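Local structure of hypothetical sugar kinase (Cytophaga hutchinsonii, 3R8E) at residues 134-139 with 143-148; 225-230 with 274-279; 254-259 with 291-296. The protein is a putative sugar kinase of the ROK family, which probably transfers a phosphate group from a nucleotide to a sugar. All blocks are in the same frame, centred on the assembly; numbering follows the deposited sequence. Where two conformers were deposited one is given.

Interaction 1 (134-139 with 143-148)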
loop_
_atom_site.group_PDB
_atom_site.type_symbol
_atom_site.label_atom_id
_atom_site.label_comp_id
_atom_site.label_asym_id
_atom_site.label_seq_id
_atom_site.Cartn_x
_atom_site.Cartn_y
_atom_site.Cartn_z
ATOM N N GLY A 134 6.787 -6.978 17.731
ATOM C CA GLY A 134 6.508 -7.281 19.135
ATOM C C GLY A 134 5.247 -8.113 19.277
ATOM O O GLY A 134 5.233 -9.122 19.990
ATOM N N GLU A 135 4.187 -7.706 18.557
ATOM C CA GLU A 135 2.903 -8.410 18.533
ATOM C C GLU A 135 3.075 -9.786 17.908
ATOM O O GLU A 135 2.512 -10.752 18.408
ATOM C CB GLU A 135 1.848 -7.590 17.771
ATOM C CG GLU A 135 1.224 -6.471 18.598
ATOM C CD GLU A 135 0.329 -6.866 19.764
ATOM O OE1 GLU A 135 -0.111 -8.036 19.831
ATOM O OE2 GLU A 135 0.035 -5.980 20.597
ATOM N N TYR A 136 3.904 -9.881 16.854
ATOM C CA TYR A 136 4.183 -11.130 16.151
ATOM C C TYR A 136 4.874 -12.153 17.065
ATOM O O TYR A 136 4.554 -13.337 16.994
ATOM C CB TYR A 136 5.052 -10.848 14.908
ATOM C CG TYR A 136 5.445 -12.091 14.136
ATOM C CD1 TYR A 136 4.545 -12.716 13.278
ATOM C CD2 TYR A 136 6.717 -12.645 14.266
ATOM C CE1 TYR A 136 4.906 -13.852 12.554
ATOM C CE2 TYR A 136 7.083 -13.791 13.562
ATOM C CZ TYR A 136 6.170 -14.396 12.711
ATOM O OH TYR A 136 6.526 -15.523 12.007
ATOM N N TYR A 137 5.807 -11.714 17.920
ATOM C CA TYR A 137 6.508 -12.674 18.775
ATOM C C TYR A 137 5.850 -12.914 20.121
ATOM O O TYR A 137 6.010 -14.010 20.671
ATOM C CB TYR A 137 7.958 -12.221 19.030
ATOM C CG TYR A 137 8.886 -12.363 17.841
ATOM C CD1 TYR A 137 8.926 -13.541 17.097
ATOM C CD2 TYR A 137 9.782 -11.353 17.509
ATOM C CE1 TYR A 137 9.789 -13.684 16.011
ATOM C CE2 TYR A 137 10.658 -11.488 16.432
ATOM C CZ TYR A 137 10.656 -12.654 15.684
ATOM O OH TYR A 137 11.513 -12.784 14.617
ATOM N N PHE A 138 5.169 -11.900 20.694
ATOM C CA PHE A 138 4.698 -12.030 22.075
ATOM C C PHE A 138 3.215 -11.735 22.337
ATOM O O PHE A 138 2.753 -11.986 23.455
ATOM C CB PHE A 138 5.538 -11.098 22.971
ATOM C CG PHE A 138 7.038 -11.206 22.801
ATOM C CD1 PHE A 138 7.736 -12.299 23.303
ATOM C CD2 PHE A 138 7.752 -10.213 22.139
ATOM C CE1 PHE A 138 9.127 -12.387 23.161
ATOM C CE2 PHE A 138 9.141 -10.304 21.994
ATOM C CZ PHE A 138 9.818 -11.391 22.502
ATOM N N GLY A 139 2.493 -11.226 21.343
ATOM C CA GLY A 139 1.086 -10.870 21.506
ATOM C C GLY A 139 0.106 -12.027 21.568
ATOM O O GLY A 139 0.495 -13.196 21.466
ATOM N N ARG A 143 2.694 -15.111 16.020
ATOM C CA ARG A 143 3.033 -15.921 14.846
ATOM C C ARG A 143 1.983 -15.817 13.715
ATOM O O ARG A 143 2.144 -16.476 12.683
ATOM C CB ARG A 143 3.342 -17.392 15.200
ATOM C CG ARG A 143 4.579 -17.581 16.084
ATOM C CD ARG A 143 5.886 -17.393 15.328
ATOM N NE ARG A 143 7.039 -17.384 16.227
ATOM C CZ ARG A 143 8.305 -17.321 15.827
ATOM N NH1 ARG A 143 8.599 -17.267 14.532
ATOM N NH2 ARG A 143 9.289 -17.317 16.716
HETATM N N MSE A 144 0.966 -14.937 13.864
HETATM C CA MSE A 144 0.023 -14.627 12.778
HETATM C C MSE A 144 0.900 -14.088 11.650
HETATM O O MSE A 144 1.661 -13.147 11.880
HETATM C CB MSE A 144 -1.014 -13.608 13.252
HETATM C CG MSE A 144 -2.042 -13.248 12.189
HETATM SE SE MSE A 144 -3.605 -12.402 12.973
HETATM C CE MSE A 144 -2.852 -10.851 13.728
ATOM N N GLN A 145 0.895 -14.754 10.486
ATOM C CA GLN A 145 1.857 -14.485 9.421
ATOM C C GLN A 145 1.683 -13.160 8.684
ATOM O O GLN A 145 2.688 -12.544 8.320
ATOM C CB GLN A 145 1.848 -15.629 8.396
ATOM C CG GLN A 145 2.357 -16.965 8.961
ATOM C CD GLN A 145 3.796 -16.926 9.424
ATOM O OE1 GLN A 145 4.098 -16.838 10.620
ATOM N NE2 GLN A 145 4.718 -17.032 8.496
ATOM N N THR A 146 0.439 -12.761 8.396
ATOM C CA THR A 146 0.191 -11.565 7.592
ATOM C C THR A 146 -0.839 -10.678 8.274
ATOM O O THR A 146 -2.008 -11.054 8.371
ATOM C CB THR A 146 -0.241 -11.995 6.176
ATOM O OG1 THR A 146 0.768 -12.867 5.643
ATOM C CG2 THR A 146 -0.458 -10.802 5.232
ATOM N N PHE A 147 -0.403 -9.500 8.749
ATOM C CA PHE A 147 -1.302 -8.562 9.421
ATOM C C PHE A 147 -0.732 -7.167 9.470
ATOM O O PHE A 147 0.471 -6.973 9.309
ATOM C CB PHE A 147 -1.614 -9.021 10.871
ATOM C CG PHE A 147 -0.464 -8.965 11.852
ATOM C CD1 PHE A 147 -0.236 -7.826 12.620
ATOM C CD2 PHE A 147 0.350 -10.073 12.056
ATOM C CE1 PHE A 147 0.815 -7.782 13.542
ATOM C CE2 PHE A 147 1.391 -10.033 12.992
ATOM C CZ PHE A 147 1.619 -8.882 13.722
ATOM N N ILE A 148 -1.601 -6.201 9.772
ATOM C CA ILE A 148 -1.217 -4.818 10.026
ATOM C C ILE A 148 -1.554 -4.496 11.477
ATOM O O ILE A 148 -2.633 -4.858 11.958
ATOM C CB ILE A 148 -1.850 -3.768 9.049
ATOM C CG1 ILE A 148 -1.288 -2.345 9.338
ATOM C CG2 ILE A 148 -3.389 -3.757 9.137
ATOM C CD1 ILE A 148 -1.547 -1.314 8.258
HETATM O O HOH W 1 7.066 -16.205 19.432
HETATM O O HOH W 2 11.250 -15.328 13.407
#
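Tyr136 and Arg143 bring together the last turn of helix 127-138 and the loop entering strand 147-152, a tight helix-to-strand connection held by one backbone bond and aromatic packing. Arg143 N donates to Tyr136 O over 2.7 Å with an N-H...O angle of 152°. The Tyr136 ring leans out over the loop: CG stands anti to the backbone N (chi1 178°), which carries the ring across to the following residues. Met144 O meets it edge-on, 3.2 Å from Tyr136 CD1, while Arg143 N lies over a face. Further out, the Arg143 guanidinium takes Tyr137 CE1 over one face, 3.7 Å from NH2, its plane turned 67° from that ring. A water that donates to Tyr137 O also accepts, weakly, from Arg143 NE. Inward, Phe147 CZ packs 4.1 Å from Tyr136 CB, and Met161 of strand 156-162 touches both side chains. A serine in place of Tyr136 would probably leave a gap where the ring lies against Met144 O and Arg143 CD, and the loop less firmly packed. The arrangement is that of an alpha-to-beta connection into strand 147-152, the middle strand of the five-stranded mixed sheet, in keeping with the ribonuclease H-like fold.

Interaction 2 (225-230 with 274-279)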
loop_
_atom_site.group_PDB
_atom_site.type_symbol
_atom_site.label_atom_id
_atom_site.label_comp_id
_atom_site.label_asym_id
_atom_site.label_seq_id
_atom_site.Cartn_x
_atom_site.Cartn_y
_atom_site.Cartn_z
ATOM N N VAL A 225 -12.058 9.102 28.626
ATOM C CA VAL A 225 -13.257 9.811 29.093
ATOM C C VAL A 225 -14.372 9.730 28.023
ATOM O O VAL A 225 -15.509 9.411 28.371
ATOM C CB VAL A 225 -12.941 11.275 29.520
ATOM C CG1 VAL A 225 -14.211 12.103 29.704
ATOM C CG2 VAL A 225 -12.106 11.304 30.798
ATOM N N ILE A 226 -14.041 9.967 26.732
ATOM C CA ILE A 226 -15.019 9.912 25.632
ATOM C C ILE A 226 -15.543 8.457 25.475
ATOM O O ILE A 226 -16.724 8.268 25.174
ATOM C CB ILE A 226 -14.445 10.508 24.307
ATOM C CG1 ILE A 226 -13.966 11.969 24.535
ATOM C CG2 ILE A 226 -15.488 10.468 23.168
ATOM C CD1 ILE A 226 -12.876 12.485 23.575
ATOM N N ALA A 227 -14.691 7.449 25.750
ATOM C CA ALA A 227 -15.071 6.033 25.708
ATOM C C ALA A 227 -15.982 5.681 26.894
ATOM O O ALA A 227 -16.983 4.985 26.706
ATOM C CB ALA A 227 -13.832 5.150 25.716
ATOM N N ASP A 228 -15.651 6.183 28.111
ATOM C CA ASP A 228 -16.434 5.936 29.331
ATOM C C ASP A 228 -17.858 6.491 29.207
ATOM O O ASP A 228 -18.801 5.830 29.640
ATOM C CB ASP A 228 -15.732 6.516 30.574
ATOM C CG ASP A 228 -14.516 5.728 31.050
ATOM O OD1 ASP A 228 -14.372 4.545 30.650
ATOM O OD2 ASP A 228 -13.715 6.290 31.828
ATOM N N HIS A 229 -18.017 7.670 28.579
ATOM C CA HIS A 229 -19.322 8.292 28.359
ATOM C C HIS A 229 -20.106 7.568 27.259
ATOM O O HIS A 229 -21.334 7.527 27.326
ATOM C CB HIS A 229 -19.170 9.784 28.041
ATOM C CG HIS A 229 -18.828 10.607 29.243
ATOM N ND1 HIS A 229 -17.573 10.552 29.824
ATOM C CD2 HIS A 229 -19.588 11.489 29.933
ATOM C CE1 HIS A 229 -17.614 11.389 30.847
ATOM N NE2 HIS A 229 -18.802 11.982 30.946
ATOM N N ALA A 230 -19.403 6.978 26.266
ATOM C CA ALA A 230 -20.028 6.202 25.190
ATOM C C ALA A 230 -20.604 4.895 25.756
ATOM O O ALA A 230 -21.683 4.469 25.339
ATOM C CB ALA A 230 -19.014 5.910 24.088
ATOM N N PHE A 274 -12.422 0.470 21.316
ATOM C CA PHE A 274 -12.566 -0.566 20.285
ATOM C C PHE A 274 -14.037 -0.861 19.959
ATOM O O PHE A 274 -14.439 -0.733 18.808
ATOM C CB PHE A 274 -11.866 -1.858 20.756
ATOM C CG PHE A 274 -11.729 -2.964 19.734
ATOM C CD1 PHE A 274 -12.747 -3.896 19.553
ATOM C CD2 PHE A 274 -10.562 -3.106 18.993
ATOM C CE1 PHE A 274 -12.614 -4.926 18.615
ATOM C CE2 PHE A 274 -10.426 -4.141 18.064
ATOM C CZ PHE A 274 -11.452 -5.043 17.881
ATOM N N ASP A 275 -14.849 -1.200 20.978
ATOM C CA ASP A 275 -16.254 -1.564 20.799
ATOM C C ASP A 275 -17.126 -0.460 20.182
ATOM O O ASP A 275 -18.162 -0.777 19.595
ATOM C CB ASP A 275 -16.864 -1.990 22.147
ATOM C CG ASP A 275 -16.227 -3.223 22.770
ATOM O OD1 ASP A 275 -15.574 -4.000 22.028
ATOM O OD2 ASP A 275 -16.407 -3.429 23.991
ATOM N N TYR A 276 -16.717 0.814 20.303
ATOM C CA TYR A 276 -17.519 1.941 19.830
ATOM C C TYR A 276 -17.125 2.429 18.423
ATOM O O TYR A 276 -17.985 2.992 17.741
ATOM C CB TYR A 276 -17.471 3.088 20.858
ATOM C CG TYR A 276 -17.636 2.572 22.274
ATOM C CD1 TYR A 276 -18.844 2.022 22.699
ATOM C CD2 TYR A 276 -16.551 2.507 23.142
ATOM C CE1 TYR A 276 -18.978 1.464 23.969
ATOM C CE2 TYR A 276 -16.672 1.948 24.413
ATOM C CZ TYR A 276 -17.887 1.426 24.821
ATOM O OH TYR A 276 -18.008 0.867 26.069
ATOM N N PHE A 277 -15.874 2.202 17.972
ATOM C CA PHE A 277 -15.481 2.638 16.624
ATOM C C PHE A 277 -15.342 1.465 15.623
ATOM O O PHE A 277 -15.473 1.694 14.422
ATOM C CB PHE A 277 -14.201 3.506 16.634
ATOM C CG PHE A 277 -12.878 2.839 16.930
ATOM C CD1 PHE A 277 -12.186 2.154 15.935
ATOM C CD2 PHE A 277 -12.262 3.000 18.164
ATOM C CE1 PHE A 277 -10.948 1.565 16.200
ATOM C CE2 PHE A 277 -11.022 2.411 18.428
ATOM C CZ PHE A 277 -10.374 1.692 17.443
ATOM N N VAL A 278 -15.086 0.225 16.098
ATOM C CA VAL A 278 -14.908 -0.940 15.207
ATOM C C VAL A 278 -16.206 -1.258 14.391
ATOM O O VAL A 278 -16.047 -1.556 13.208
ATOM C CB VAL A 278 -14.333 -2.185 15.949
ATOM C CG1 VAL A 278 -14.408 -3.455 15.095
ATOM C CG2 VAL A 278 -12.886 -1.925 16.365
ATOM N N PRO A 279 -17.464 -1.154 14.901
ATOM C CA PRO A 279 -18.620 -1.448 14.030
ATOM C C PRO A 279 -18.629 -0.621 12.738
ATOM O O PRO A 279 -18.787 -1.207 11.671
ATOM C CB PRO A 279 -19.825 -1.129 14.917
ATOM C CG PRO A 279 -19.332 -1.364 16.289
ATOM C CD PRO A 279 -17.920 -0.850 16.276
#
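Ala230 and Tyr276 form the centre of a small helix-to-helix contact made by apolar packing, with no hydrogen bond between the two segments and only 128 Å² buried. The principal interaction is CH-pi: Ala230 CB sits over one face of the Tyr276 ring, 4.2 Å from its centroid and 15° off the normal. Its nearest ring atom is CG, at 4.0 Å from Ala230 CB, which places the methyl nearer the root of the ring than its hydroxyl end. A chi1 of -44° swings the ring toward helix 223-231, and chi2 of -68° turns its face to Ala230. Van der Waals contacts come also from the preceding turn: Ala227 O approaches Tyr276 CE2 to 3.8 Å, while Ala227 CB stands more loosely, 4.5 Å from that CE2. Within helix 223-231, His229 ND1 donates to Val225 O over 2.8 Å from above the carbonyl plane, and His229 N reaches that oxygen from the opposite face, so two donors share it. Helix 235-259 contributes to both sides of the contact: Ala237 and Trp241 touch Ala230, and Leu238 meets Tyr276. Beyond, Phe274 and Val278 of helix 274-288 pack on Leu266 of strand 263-267 and Ile299 of strand 298-301.

Interaction 3 (254-259 with 291-296)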
loop_
_atom_site.group_PDB
_atom_site.type_symbol
_atom_site.label_atom_id
_atom_site.label_comp_id
_atom_site.label_asym_id
_atom_site.label_seq_id
_atom_site.Cartn_x
_atom_site.Cartn_y
_atom_site.Cartn_z
ATOM N N ASN A 254 -8.015 1.284 1.560
ATOM C CA ASN A 254 -6.878 1.594 0.692
ATOM C C ASN A 254 -5.655 0.729 0.994
ATOM O O ASN A 254 -4.999 0.286 0.051
ATOM C CB ASN A 254 -6.514 3.075 0.776
ATOM C CG ASN A 254 -7.502 3.964 0.077
ATOM O OD1 ASN A 254 -8.344 3.497 -0.690
ATOM N ND2 ASN A 254 -7.424 5.264 0.326
ATOM N N ILE A 255 -5.342 0.490 2.283
ATOM C CA ILE A 255 -4.200 -0.343 2.692
ATOM C C ILE A 255 -4.426 -1.774 2.202
ATOM O O ILE A 255 -3.528 -2.377 1.621
ATOM C CB ILE A 255 -3.969 -0.289 4.228
ATOM C CG1 ILE A 255 -3.590 1.135 4.673
ATOM C CG2 ILE A 255 -2.899 -1.297 4.678
ATOM C CD1 ILE A 255 -3.872 1.437 6.150
ATOM N N VAL A 256 -5.639 -2.297 2.413
ATOM C CA VAL A 256 -5.989 -3.657 2.005
ATOM C C VAL A 256 -5.901 -3.793 0.467
ATOM O O VAL A 256 -5.374 -4.791 -0.012
ATOM C CB VAL A 256 -7.384 -4.034 2.563
ATOM C CG1 VAL A 256 -7.949 -5.266 1.879
ATOM C CG2 VAL A 256 -7.307 -4.249 4.071
ATOM N N ARG A 257 -6.391 -2.799 -0.301
ATOM C CA ARG A 257 -6.333 -2.878 -1.767
ATOM C C ARG A 257 -4.889 -2.926 -2.259
ATOM O O ARG A 257 -4.575 -3.652 -3.199
ATOM C CB ARG A 257 -7.074 -1.698 -2.431
ATOM C CG ARG A 257 -8.599 -1.839 -2.456
ATOM C CD ARG A 257 -9.052 -3.123 -3.158
ATOM N NE ARG A 257 -10.441 -3.058 -3.616
ATOM C CZ ARG A 257 -10.968 -3.883 -4.516
ATOM N NH1 ARG A 257 -10.226 -4.832 -5.073
ATOM N NH2 ARG A 257 -12.232 -3.742 -4.896
ATOM N N VAL A 258 -4.003 -2.189 -1.593
ATOM C CA VAL A 258 -2.604 -2.160 -2.004
ATOM C C VAL A 258 -1.829 -3.427 -1.571
ATOM O O VAL A 258 -1.105 -4.008 -2.392
ATOM C CB VAL A 258 -1.907 -0.880 -1.450
ATOM C CG1 VAL A 258 -0.395 -0.940 -1.651
ATOM C CG2 VAL A 258 -2.476 0.389 -2.081
HETATM N N MSE A 259 -1.971 -3.838 -0.291
HETATM C CA MSE A 259 -1.196 -4.914 0.334
HETATM C C MSE A 259 -1.803 -6.312 0.243
HETATM O O MSE A 259 -1.071 -7.291 0.397
HETATM C CB MSE A 259 -0.982 -4.596 1.826
HETATM C CG MSE A 259 -0.287 -3.268 2.067
HETATM SE SE MSE A 259 1.555 -3.313 1.471
HETATM C CE MSE A 259 2.294 -4.161 2.983
ATOM N N THR A 291 -16.061 -9.630 -1.222
ATOM C CA THR A 291 -15.995 -10.762 -0.281
ATOM C C THR A 291 -14.618 -11.471 -0.295
ATOM O O THR A 291 -14.251 -12.076 0.723
ATOM C CB THR A 291 -17.140 -11.754 -0.513
ATOM O OG1 THR A 291 -17.109 -12.225 -1.853
ATOM C CG2 THR A 291 -18.504 -11.152 -0.192
ATOM N N TYR A 292 -13.853 -11.369 -1.407
ATOM C CA TYR A 292 -12.493 -11.922 -1.486
ATOM C C TYR A 292 -11.663 -11.508 -0.250
ATOM O O TYR A 292 -10.948 -12.333 0.313
ATOM C CB TYR A 292 -11.774 -11.469 -2.782
ATOM C CG TYR A 292 -10.287 -11.757 -2.762
ATOM C CD1 TYR A 292 -9.807 -13.058 -2.885
ATOM C CD2 TYR A 292 -9.361 -10.736 -2.543
ATOM C CE1 TYR A 292 -8.443 -13.336 -2.818
ATOM C CE2 TYR A 292 -7.994 -11.004 -2.458
ATOM C CZ TYR A 292 -7.541 -12.305 -2.601
ATOM O OH TYR A 292 -6.203 -12.587 -2.492
ATOM N N TYR A 293 -11.797 -10.245 0.187
ATOM C CA TYR A 293 -11.068 -9.738 1.358
ATOM C C TYR A 293 -11.806 -9.902 2.673
ATOM O O TYR A 293 -11.157 -10.109 3.694
ATOM C CB TYR A 293 -10.785 -8.241 1.218
ATOM C CG TYR A 293 -10.088 -7.840 -0.056
ATOM C CD1 TYR A 293 -8.699 -7.859 -0.149
ATOM C CD2 TYR A 293 -10.808 -7.378 -1.150
ATOM C CE1 TYR A 293 -8.045 -7.428 -1.303
ATOM C CE2 TYR A 293 -10.169 -6.967 -2.318
ATOM C CZ TYR A 293 -8.785 -6.989 -2.390
ATOM O OH TYR A 293 -8.162 -6.577 -3.544
ATOM N N THR A 294 -13.137 -9.699 2.674
ATOM C CA THR A 294 -13.903 -9.626 3.917
ATOM C C THR A 294 -14.362 -10.978 4.490
ATOM O O THR A 294 -14.598 -11.043 5.697
ATOM C CB THR A 294 -15.104 -8.694 3.739
ATOM O OG1 THR A 294 -16.004 -9.246 2.789
ATOM C CG2 THR A 294 -14.697 -7.278 3.305
ATOM N N ASP A 295 -14.502 -12.039 3.668
ATOM C CA ASP A 295 -15.008 -13.330 4.166
ATOM C C ASP A 295 -14.200 -13.903 5.340
ATOM O O ASP A 295 -14.813 -14.364 6.308
ATOM C CB ASP A 295 -15.108 -14.375 3.047
ATOM C CG ASP A 295 -16.416 -14.340 2.274
ATOM O OD1 ASP A 295 -17.265 -13.460 2.569
ATOM O OD2 ASP A 295 -16.599 -15.197 1.388
ATOM N N ASP A 296 -12.854 -13.860 5.278
ATOM C CA ASP A 296 -12.044 -14.389 6.377
ATOM C C ASP A 296 -11.247 -13.277 7.080
ATOM O O ASP A 296 -10.190 -13.543 7.656
ATOM C CB ASP A 296 -11.119 -15.534 5.902
ATOM C CG ASP A 296 -10.160 -15.244 4.755
ATOM O OD1 ASP A 296 -10.174 -14.107 4.233
ATOM O OD2 ASP A 296 -9.409 -16.165 4.366
HETATM O O HOH W 3 -5.614 -6.202 -3.195
#
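Tyr293 reaches from helix 291-294 to the end of helix 235-259, meeting Val256 near its root and Arg257 at its tip. At the root, Tyr293 CB stands 4.2 Å from Val256 CG1. The chi1 of -54° sets CG anti to the carbonyl carbon and turns the ring toward the other helix. Along one side, Val256 CG1 comes closest at Tyr293 CD1, 3.4 Å away, a tight apolar contact; Tyr293 CE1 follows at 3.8 Å from that methyl. The other side belongs to Arg257, whose NH1 lies 3.5 Å from Tyr293 CE2, near the ring plane. This carbon sits over one face of the guanidinium, and the two planes are 70° apart, so the groups do not stack. At the tip, Arg257 NH1 donates to Tyr293 OH over 3.1 Å, a weak bond bent to 131° at the hydrogen. Water 3 lies in the ring plane, 2.6 Å from Tyr293 OH and 2.8 Å from Arg257 O, to which it probably donates, linking the hydroxyl to the helix backbone. Tyr292 brings its ring edge to one face of Tyr293, with Tyr292 CD2 over the ring centre. Arg171 of the second subunit salt-bridges Asp296, and Val258 and Met259 pack on Met259 and Val258 of that subunit, at the dimer interface. Met285 of helix 274-288 packs against Val256, Pro290 touches Arg257, and Met259 packs on Val160 and Met162 of strand 156-162.

How the interactions relate
From the N terminus, interaction 1 comes first and closes the shortest loop, three residues between the end of helix 127-138 and the approach to strand 147-152. It is complete before the others begin. Interactions 2 and 3 cross: the order is 225-230, 254-259, 274-279, 291-296, so each loop contains one segment of the other. Helix 223-231 is thereby joined to helix 274-288, and helix 235-259 to helix 291-294, with strand 263-267 inside both loops. The centres of interactions 2 and 3 lie about 25 Å apart. Interactions 1 and 3 touch directly, Ile148 CD1 packing 3.8 Å from Ile255 CG2, where the sheet meets helix 235-259.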